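Local coordinates for protein transcriptional regulators (LACI-FAMILY TRANSCRIPTIONAL REGULATORY PROTEIN) (Corynebacterium glutamicum, PDB 3GYB) that probably acts as a LacI-family transcription factor that binds cis-regulatory DNA and whose periplasmic-binding-protein-like part binds a magnesium ion, at residues 22-27 with 36-41; 28-33 with 241-246; 112-115 with 120-123. One frame throughout, in Å; residues are numbered along the deposited sequence.

Contact 1 of 3, residues 22-27 with 36-41; sequences DLIQSL and YRLSVI
Ile24 of helix 21-31 faces Leu38 and Val40 of strand 37-41, joining the second and third elements of the beta-alpha-beta unit formed by strand 7-12, helix 21-31 and strand 37-41. Across these segments the contact is wholly apolar. Ile24 divides its two branches between alternate residues of the strand. Its CG1 lies beside the backbone N (chi1 -65°) and carries CD1 out to CG2 of Val40, 3.9 Å away, the two side chains crossing obliquely. The other branch, CG2, lies opposite the backbone N and meets CD1 of Leu38 more loosely, at 4.3 Å. All three touching residues are buried, and strand 7-12 closes the same layer through Ile8 against Leu38 and Ile12 against Val40.

Polar groups of the two segments bond to other parts of the protein. Asp22, a magnesium ligand seen in this protein although the ion is not bound to it in this chain, hydrogen-bonds through OD1 to OG of Ser231, which does bind magnesium. Strand 37-41 is the last strand of the sheet within its chain and meets the second subunit. Arg37 makes a salt bridge to Asp51 of that subunit, Leu38 and Val40 make backbone hydrogen bonds to it, and Leu38 O also accepts a hydrogen bond from Ser46 OG of the second subunit.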
loop_
_atom_site.group_PDB
_atom_site.type_symbol
_atom_site.label_atom_id
_atom_site.label_comp_id
_atom_site.label_asym_id
_atom_site.label_seq_id
_atom_site.Cartn_x
_atom_site.Cartn_y
_atom_site.Cartn_z
ATOM N N ASP A 22 6.803 4.156 5.539
ATOM C CA ASP A 22 7.612 5.209 6.140
ATOM C C ASP A 22 8.765 4.653 6.978
ATOM O O ASP A 22 9.688 5.385 7.335
ATOM C CB ASP A 22 6.755 6.213 6.941
ATOM C CG ASP A 22 5.985 5.582 8.083
ATOM O OD1 ASP A 22 6.409 4.534 8.598
ATOM O OD2 ASP A 22 4.950 6.172 8.479
ATOM N N LEU A 23 8.724 3.357 7.278
ATOM C CA LEU A 23 9.816 2.731 8.024
ATOM C C LEU A 23 10.994 2.607 7.056
ATOM O O LEU A 23 12.141 2.898 7.410
ATOM C CB LEU A 23 9.401 1.345 8.539
ATOM C CG LEU A 23 10.410 0.576 9.405
ATOM C CD1 LEU A 23 9.667 -0.448 10.247
ATOM C CD2 LEU A 23 11.459 -0.100 8.545
ATOM N N ILE A 24 10.711 2.185 5.824
ATOM C CA ILE A 24 11.766 2.044 4.828
ATOM C C ILE A 24 12.287 3.420 4.438
ATOM O O ILE A 24 13.481 3.592 4.197
ATOM C CB ILE A 24 11.267 1.301 3.568
ATOM C CG1 ILE A 24 10.888 -0.137 3.935
ATOM C CG2 ILE A 24 12.359 1.287 2.500
ATOM C CD1 ILE A 24 10.543 -1.002 2.733
ATOM N N GLN A 25 11.395 4.406 4.386
ATOM C CA GLN A 25 11.809 5.764 4.042
ATOM C C GLN A 25 12.792 6.254 5.105
ATOM O O GLN A 25 13.803 6.882 4.790
ATOM C CB GLN A 25 10.598 6.705 3.985
ATOM C CG GLN A 25 10.942 8.153 3.618
ATOM C CD GLN A 25 11.514 8.297 2.214
ATOM O OE1 GLN A 25 10.827 8.046 1.220
ATOM N NE2 GLN A 25 12.779 8.703 2.125
ATOM N N SER A 26 12.486 5.960 6.366
ATOM C CA SER A 26 13.345 6.366 7.471
ATOM C C SER A 26 14.670 5.603 7.409
ATOM O O SER A 26 15.745 6.186 7.572
ATOM C CB SER A 26 12.641 6.106 8.805
ATOM O OG SER A 26 13.295 6.789 9.857
ATOM N N LEU A 27 14.594 4.298 7.171
ATOM C CA LEU A 27 15.799 3.482 7.048
ATOM C C LEU A 27 16.681 4.087 5.962
ATOM O O LEU A 27 17.894 4.234 6.128
ATOM C CB LEU A 27 15.443 2.050 6.631
ATOM C CG LEU A 27 14.962 1.008 7.637
ATOM C CD1 LEU A 27 14.402 -0.192 6.883
ATOM C CD2 LEU A 27 16.118 0.584 8.533
ATOM N N TYR A 36 24.889 3.285 1.161
ATOM C CA TYR A 36 24.162 2.025 1.073
ATOM C C TYR A 36 22.978 2.135 0.127
ATOM O O TYR A 36 22.426 3.218 -0.073
ATOM C CB TYR A 36 23.664 1.600 2.457
ATOM C CG TYR A 36 24.770 1.143 3.381
ATOM C CD1 TYR A 36 25.343 -0.120 3.238
ATOM C CD2 TYR A 36 25.269 1.988 4.371
ATOM C CE1 TYR A 36 26.390 -0.533 4.059
ATOM C CE2 TYR A 36 26.319 1.587 5.196
ATOM C CZ TYR A 36 26.872 0.328 5.034
ATOM O OH TYR A 36 27.917 -0.062 5.835
ATOM N N ARG A 37 22.611 1.001 -0.458
ATOM C CA ARG A 37 21.472 0.913 -1.364
ATOM C C ARG A 37 20.580 -0.183 -0.791
ATOM O O ARG A 37 21.080 -1.157 -0.227
ATOM C CB ARG A 37 21.942 0.556 -2.773
ATOM C CG ARG A 37 22.722 1.681 -3.438
ATOM C CD ARG A 37 23.426 1.227 -4.703
ATOM N NE ARG A 37 24.240 2.300 -5.272
ATOM C CZ ARG A 37 23.788 3.229 -6.108
ATOM N NH1 ARG A 37 22.517 3.226 -6.493
ATOM N NH2 ARG A 37 24.606 4.174 -6.550
ATOM N N LEU A 38 19.268 -0.028 -0.936
ATOM C CA LEU A 38 18.319 -0.990 -0.385
ATOM C C LEU A 38 17.524 -1.761 -1.424
ATOM O O LEU A 38 17.192 -1.233 -2.475
ATOM C CB LEU A 38 17.313 -0.269 0.514
ATOM C CG LEU A 38 17.828 0.783 1.496
ATOM C CD1 LEU A 38 16.644 1.409 2.221
ATOM C CD2 LEU A 38 18.791 0.153 2.484
ATOM N N SER A 39 17.217 -3.017 -1.109
ATOM C CA SER A 39 16.403 -3.851 -1.987
ATOM C C SER A 39 15.445 -4.613 -1.082
ATOM O O SER A 39 15.830 -5.072 -0.003
ATOM C CB SER A 39 17.265 -4.826 -2.790
ATOM O OG SER A 39 16.486 -5.443 -3.806
ATOM N N VAL A 40 14.197 -4.739 -1.518
ATOM C CA VAL A 40 13.172 -5.403 -0.726
ATOM C C VAL A 40 12.839 -6.830 -1.142
ATOM O O VAL A 40 12.728 -7.147 -2.327
ATOM C CB VAL A 40 11.864 -4.569 -0.733
ATOM C CG1 VAL A 40 10.770 -5.296 0.036
ATOM C CG2 VAL A 40 12.122 -3.199 -0.102
ATOM N N ILE A 41 12.683 -7.681 -0.134
ATOM C CA ILE A 41 12.329 -9.086 -0.310
ATOM C C ILE A 41 11.023 -9.257 0.465
ATOM O O ILE A 41 10.936 -8.845 1.617
ATOM C CB ILE A 41 13.405 -10.010 0.316
ATOM C CG1 ILE A 41 14.743 -9.838 -0.409
ATOM C CG2 ILE A 41 12.936 -11.466 0.287
ATOM C CD1 ILE A 41 14.762 -10.353 -1.833
#

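Contact 2 of 3, residues 28-33 with 241-246; sequences SDVLTP and LLLSML
Leu31 and Leu243 make the tight half of this helix-to-helix contact, with the methyl CD2 of Leu31 set against the branch point of the other leucine. CD2 of Leu31 lies 3.6 Å from both CG and CD2 of Leu243. The remaining methyl of that leucine, CD1, stands only a little further off. One methyl therefore meets the whole fork of its partner, and the two side chains run past each other in opposite directions. The CB of Leu31 leaves the helix obliquely to helix 231-246, but chi1 of -60° and an extended chi2 of 174° swing its end across the gap. Leu31 is buried, packed also on Ala239 and, on the strand side, on Leu38.

Toward solvent the packing is looser. Val30, partly exposed, brings its CG1 methyl to the CD1 methyl of Leu243 at 3.9 Å; this methyl pair is its single close touch between the segments, and Val30 leans further on Tyr236, Ala239 and Leu240. Leu243 is itself partly exposed and rests on Lys34 and Tyr36. Leu242 points the same way but stays 4.8 Å or more from residues 28-33, packing instead on Val83.

Thr32 bonds back to the turn before it: OG1 donates to Ser28 O at 2.7 Å from above the carbonyl plane, and Thr32 N reaches the same oxygen, giving that carbonyl two donors. The whole is a side-by-side pairing of an early and a late helix on one face of the sheet in an alpha/beta periplasmic-binding-protein-like fold.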
loop_
_atom_site.group_PDB
_atom_site.type_symbol
_atom_site.label_atom_id
_atom_site.label_comp_id
_atom_site.label_asym_id
_atom_site.label_seq_id
_atom_site.Cartn_x
_atom_site.Cartn_y
_atom_site.Cartn_z
ATOM N N SER A 28 16.053 4.429 4.841
ATOM C CA SER A 28 16.757 4.998 3.701
ATOM C C SER A 28 17.422 6.332 4.014
ATOM O O SER A 28 18.567 6.573 3.624
ATOM C CB SER A 28 15.790 5.175 2.526
ATOM O OG SER A 28 16.453 5.759 1.417
ATOM N N ASP A 29 16.705 7.203 4.716
ATOM C CA ASP A 29 17.243 8.517 5.057
ATOM C C ASP A 29 18.537 8.416 5.852
ATOM O O ASP A 29 19.403 9.283 5.756
ATOM C CB ASP A 29 16.220 9.327 5.861
ATOM C CG ASP A 29 15.001 9.699 5.046
ATOM O OD1 ASP A 29 15.117 9.781 3.805
ATOM O OD2 ASP A 29 13.930 9.925 5.649
ATOM N N VAL A 30 18.658 7.359 6.641
ATOM C CA VAL A 30 19.851 7.151 7.456
ATOM C C VAL A 30 20.946 6.402 6.705
ATOM O O VAL A 30 22.120 6.766 6.781
ATOM C CB VAL A 30 19.518 6.355 8.746
ATOM C CG1 VAL A 30 20.794 6.068 9.532
ATOM C CG2 VAL A 30 18.548 7.147 9.610
ATOM N N LEU A 31 20.562 5.364 5.967
ATOM C CA LEU A 31 21.538 4.544 5.253
ATOM C C LEU A 31 22.062 5.010 3.895
ATOM O O LEU A 31 23.258 4.897 3.632
ATOM C CB LEU A 31 20.993 3.120 5.107
ATOM C CG LEU A 31 20.689 2.402 6.423
ATOM C CD1 LEU A 31 20.030 1.059 6.144
ATOM C CD2 LEU A 31 21.979 2.218 7.207
ATOM N N THR A 32 21.192 5.528 3.032
ATOM C CA THR A 32 21.644 5.936 1.705
ATOM C C THR A 32 22.667 7.072 1.663
ATOM O O THR A 32 23.545 7.079 0.800
ATOM C CB THR A 32 20.448 6.261 0.774
ATOM O OG1 THR A 32 19.661 7.322 1.328
ATOM C CG2 THR A 32 19.575 5.023 0.603
ATOM N N PRO A 33 22.575 8.044 2.583
ATOM C CA PRO A 33 23.566 9.125 2.540
ATOM C C PRO A 33 24.972 8.576 2.794
ATOM O O PRO A 33 25.973 9.204 2.445
ATOM C CB PRO A 33 23.107 10.055 3.660
ATOM C CG PRO A 33 21.628 9.869 3.659
ATOM C CD PRO A 33 21.495 8.367 3.532
ATOM N N LEU A 241 21.202 1.093 14.588
ATOM C CA LEU A 241 21.634 -0.147 15.232
ATOM C C LEU A 241 22.415 -1.034 14.265
ATOM O O LEU A 241 23.458 -1.584 14.620
ATOM C CB LEU A 241 20.426 -0.917 15.786
ATOM C CG LEU A 241 20.733 -2.197 16.574
ATOM C CD1 LEU A 241 21.554 -1.851 17.806
ATOM C CD2 LEU A 241 19.437 -2.893 16.983
ATOM N N LEU A 242 21.913 -1.177 13.043
ATOM C CA LEU A 242 22.601 -1.995 12.055
ATOM C C LEU A 242 23.971 -1.400 11.742
ATOM O O LEU A 242 24.956 -2.126 11.639
ATOM C CB LEU A 242 21.776 -2.095 10.772
ATOM C CG LEU A 242 22.365 -2.989 9.676
ATOM C CD1 LEU A 242 22.492 -4.418 10.184
ATOM C CD2 LEU A 242 21.472 -2.944 8.454
ATOM N N LEU A 243 24.026 -0.078 11.590
ATOM C CA LEU A 243 25.287 0.596 11.297
ATOM C C LEU A 243 26.314 0.333 12.390
ATOM O O LEU A 243 27.504 0.188 12.107
ATOM C CB LEU A 243 25.074 2.106 11.150
ATOM C CG LEU A 243 24.411 2.606 9.865
ATOM C CD1 LEU A 243 24.138 4.093 9.988
ATOM C CD2 LEU A 243 25.316 2.326 8.669
ATOM N N SER A 244 25.855 0.263 13.637
ATOM C CA SER A 244 26.768 0.023 14.756
ATOM C C SER A 244 27.371 -1.374 14.660
ATOM O O SER A 244 28.475 -1.610 15.154
ATOM C CB SER A 244 26.051 0.208 16.097
ATOM O OG SER A 244 25.170 -0.868 16.370
HETATM N N MSE A 245 26.649 -2.301 14.037
HETATM C CA MSE A 245 27.151 -3.662 13.861
HETATM C C MSE A 245 28.082 -3.735 12.651
HETATM O O MSE A 245 29.094 -4.433 12.677
HETATM C CB MSE A 245 26.000 -4.650 13.649
HETATM C CG MSE A 245 25.009 -4.747 14.784
HETATM SE SE MSE A 245 23.502 -5.849 14.274
HETATM C CE MSE A 245 22.598 -5.873 15.966
ATOM N N LEU A 246 27.732 -3.013 11.590
ATOM C CA LEU A 246 28.528 -2.988 10.366
ATOM C C LEU A 246 29.883 -2.312 10.566
ATOM O O LEU A 246 30.856 -2.626 9.875
ATOM C CB LEU A 246 27.756 -2.275 9.251
ATOM C CG LEU A 246 26.470 -2.985 8.813
ATOM C CD1 LEU A 246 25.686 -2.127 7.823
ATOM C CD2 LEU A 246 26.831 -4.329 8.190
#

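Contact 3 of 3, residues 112-115 with 120-123; sequences HLID and HIAH
Ile121 opens strand 121-124 and is directed toward Leu113 and Ile114 near the end of helix 102-115, a helix-on-sheet contact in the alpha/beta fold of the periplasmic-binding-protein-like domain. A short connection without helix or strand turns the chain from one element into the next, and the CA atoms of Leu113 and Ile121 come within 7.6 Å.

Ile121 can be followed outward. Its CB aims at the helix and splits into two branches. CG2, placed opposite the backbone N, ends on CD1 of Leu113 at 3.7 Å. CG1 lies beside the backbone N (chi1 -60°) and serves mainly as a spacer: the nearly extended chi2 of 167° carries CD1 beyond it to the helix surface. There CD1 settles between two neighbouring residues, 3.7 Å from CB of Leu113 and 3.8 Å from CG1 of Ile114. The isoleucine thus grips Leu113 at both its root and its tip, whereas Ile114 meets it at about a right angle.

Leu113 and Ile121 are buried, and Ile114 is partly exposed, with His145 against its side. Further cover comes from neighbouring elements: Phe138 and Met142 of helix 129-144 close over Ile121, and Ala179 and Phe181 of strand 179-182 pack on Leu113. Ala122 turns its methyl away from the helix, as strand alternation requires, and its backbone bonds to Ala179 and Phe181 tie the two strands side by side. The next residue, His123, meets the rings of Phe138 and Phe181 and has its ring fixed by a hydrogen bond between ND1 and the backbone O of Phe181.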
loop_
_atom_site.group_PDB
_atom_site.type_symbol
_atom_site.label_atom_id
_atom_site.label_comp_id
_atom_site.label_asym_id
_atom_site.label_seq_id
_atom_site.Cartn_x
_atom_site.Cartn_y
_atom_site.Cartn_z
ATOM N N HIS A 112 -8.759 4.399 25.042
ATOM C CA HIS A 112 -9.421 5.493 24.334
ATOM C C HIS A 112 -10.894 5.160 24.125
ATOM O O HIS A 112 -11.766 5.992 24.364
ATOM C CB HIS A 112 -8.749 5.748 22.979
ATOM C CG HIS A 112 -9.340 6.895 22.214
ATOM N ND1 HIS A 112 -9.390 8.178 22.715
ATOM C CD2 HIS A 112 -9.888 6.952 20.976
ATOM C CE1 HIS A 112 -9.942 8.977 21.819
ATOM N NE2 HIS A 112 -10.253 8.258 20.754
ATOM N N LEU A 113 -11.172 3.937 23.677
ATOM C CA LEU A 113 -12.549 3.516 23.454
ATOM C C LEU A 113 -13.315 3.509 24.773
ATOM O O LEU A 113 -14.473 3.921 24.831
ATOM C CB LEU A 113 -12.579 2.126 22.810
ATOM C CG LEU A 113 -11.983 2.078 21.400
ATOM C CD1 LEU A 113 -12.079 0.653 20.850
ATOM C CD2 LEU A 113 -12.737 3.049 20.495
ATOM N N ILE A 114 -12.662 3.045 25.833
ATOM C CA ILE A 114 -13.284 3.015 27.153
ATOM C C ILE A 114 -13.570 4.434 27.637
ATOM O O ILE A 114 -14.667 4.719 28.127
ATOM C CB ILE A 114 -12.378 2.294 28.173
ATOM C CG1 ILE A 114 -12.296 0.809 27.817
ATOM C CG2 ILE A 114 -12.924 2.467 29.594
ATOM C CD1 ILE A 114 -11.274 0.047 28.634
ATOM N N ASP A 115 -12.597 5.331 27.494
ATOM C CA ASP A 115 -12.804 6.709 27.927
ATOM C C ASP A 115 -13.883 7.397 27.090
ATOM O O ASP A 115 -14.471 8.385 27.528
ATOM C CB ASP A 115 -11.500 7.510 27.865
ATOM C CG ASP A 115 -10.531 7.134 28.973
ATOM O OD1 ASP A 115 -10.985 6.597 30.005
ATOM O OD2 ASP A 115 -9.318 7.387 28.818
ATOM N N HIS A 120 -19.087 -2.354 25.159
ATOM C CA HIS A 120 -19.118 -3.539 24.306
ATOM C C HIS A 120 -18.099 -3.302 23.199
ATOM O O HIS A 120 -18.436 -2.906 22.082
ATOM C CB HIS A 120 -20.520 -3.745 23.731
ATOM C CG HIS A 120 -21.513 -4.204 24.753
ATOM N ND1 HIS A 120 -21.429 -5.436 25.364
ATOM C CD2 HIS A 120 -22.577 -3.579 25.311
ATOM C CE1 HIS A 120 -22.395 -5.549 26.258
ATOM N NE2 HIS A 120 -23.106 -4.436 26.246
ATOM N N ILE A 121 -16.842 -3.548 23.543
ATOM C CA ILE A 121 -15.718 -3.339 22.644
ATOM C C ILE A 121 -15.177 -4.659 22.126
ATOM O O ILE A 121 -14.997 -5.610 22.887
ATOM C CB ILE A 121 -14.590 -2.592 23.384
ATOM C CG1 ILE A 121 -15.114 -1.237 23.872
ATOM C CG2 ILE A 121 -13.381 -2.430 22.477
ATOM C CD1 ILE A 121 -14.208 -0.539 24.879
ATOM N N ALA A 122 -14.918 -4.714 20.825
ATOM C CA ALA A 122 -14.386 -5.931 20.228
ATOM C C ALA A 122 -13.029 -5.679 19.588
ATOM O O ALA A 122 -12.725 -4.561 19.169
ATOM C CB ALA A 122 -15.358 -6.472 19.192
ATOM N N HIS A 123 -12.221 -6.730 19.516
ATOM C CA HIS A 123 -10.890 -6.649 18.924
ATOM C C HIS A 123 -10.761 -7.579 17.729
ATOM O O HIS A 123 -11.140 -8.748 17.805
ATOM C CB HIS A 123 -9.832 -7.035 19.963
ATOM C CG HIS A 123 -8.438 -7.120 19.418
ATOM N ND1 HIS A 123 -7.765 -6.026 18.917
ATOM C CD2 HIS A 123 -7.571 -8.158 19.346
ATOM C CE1 HIS A 123 -6.543 -6.384 18.567
ATOM N NE2 HIS A 123 -6.399 -7.673 18.817
#

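Contacts 1 and 2 share helix 21-31 and adjoin, their centres 10 Å apart. Tyr36 bridges them: its CE2 lies 3.7 Å from CD2 of Leu243, and its CB 3.5 Å from the backbone O of Leu31. Both contacts reach the second subunit. Contact 3 stands apart on the opposite side of the chain's centre, 35 Å from contact 1 and 39 Å from contact 2 between centres, but its strand belongs to the same sheet as strand 37-41. Contact 1 includes Asp22, a magnesium ligand seen in this protein but not binding the ion in this chain; the Ile24 side chain lies about 11 Å from the bound ion. Contacts 2 and 3 lie away from the site.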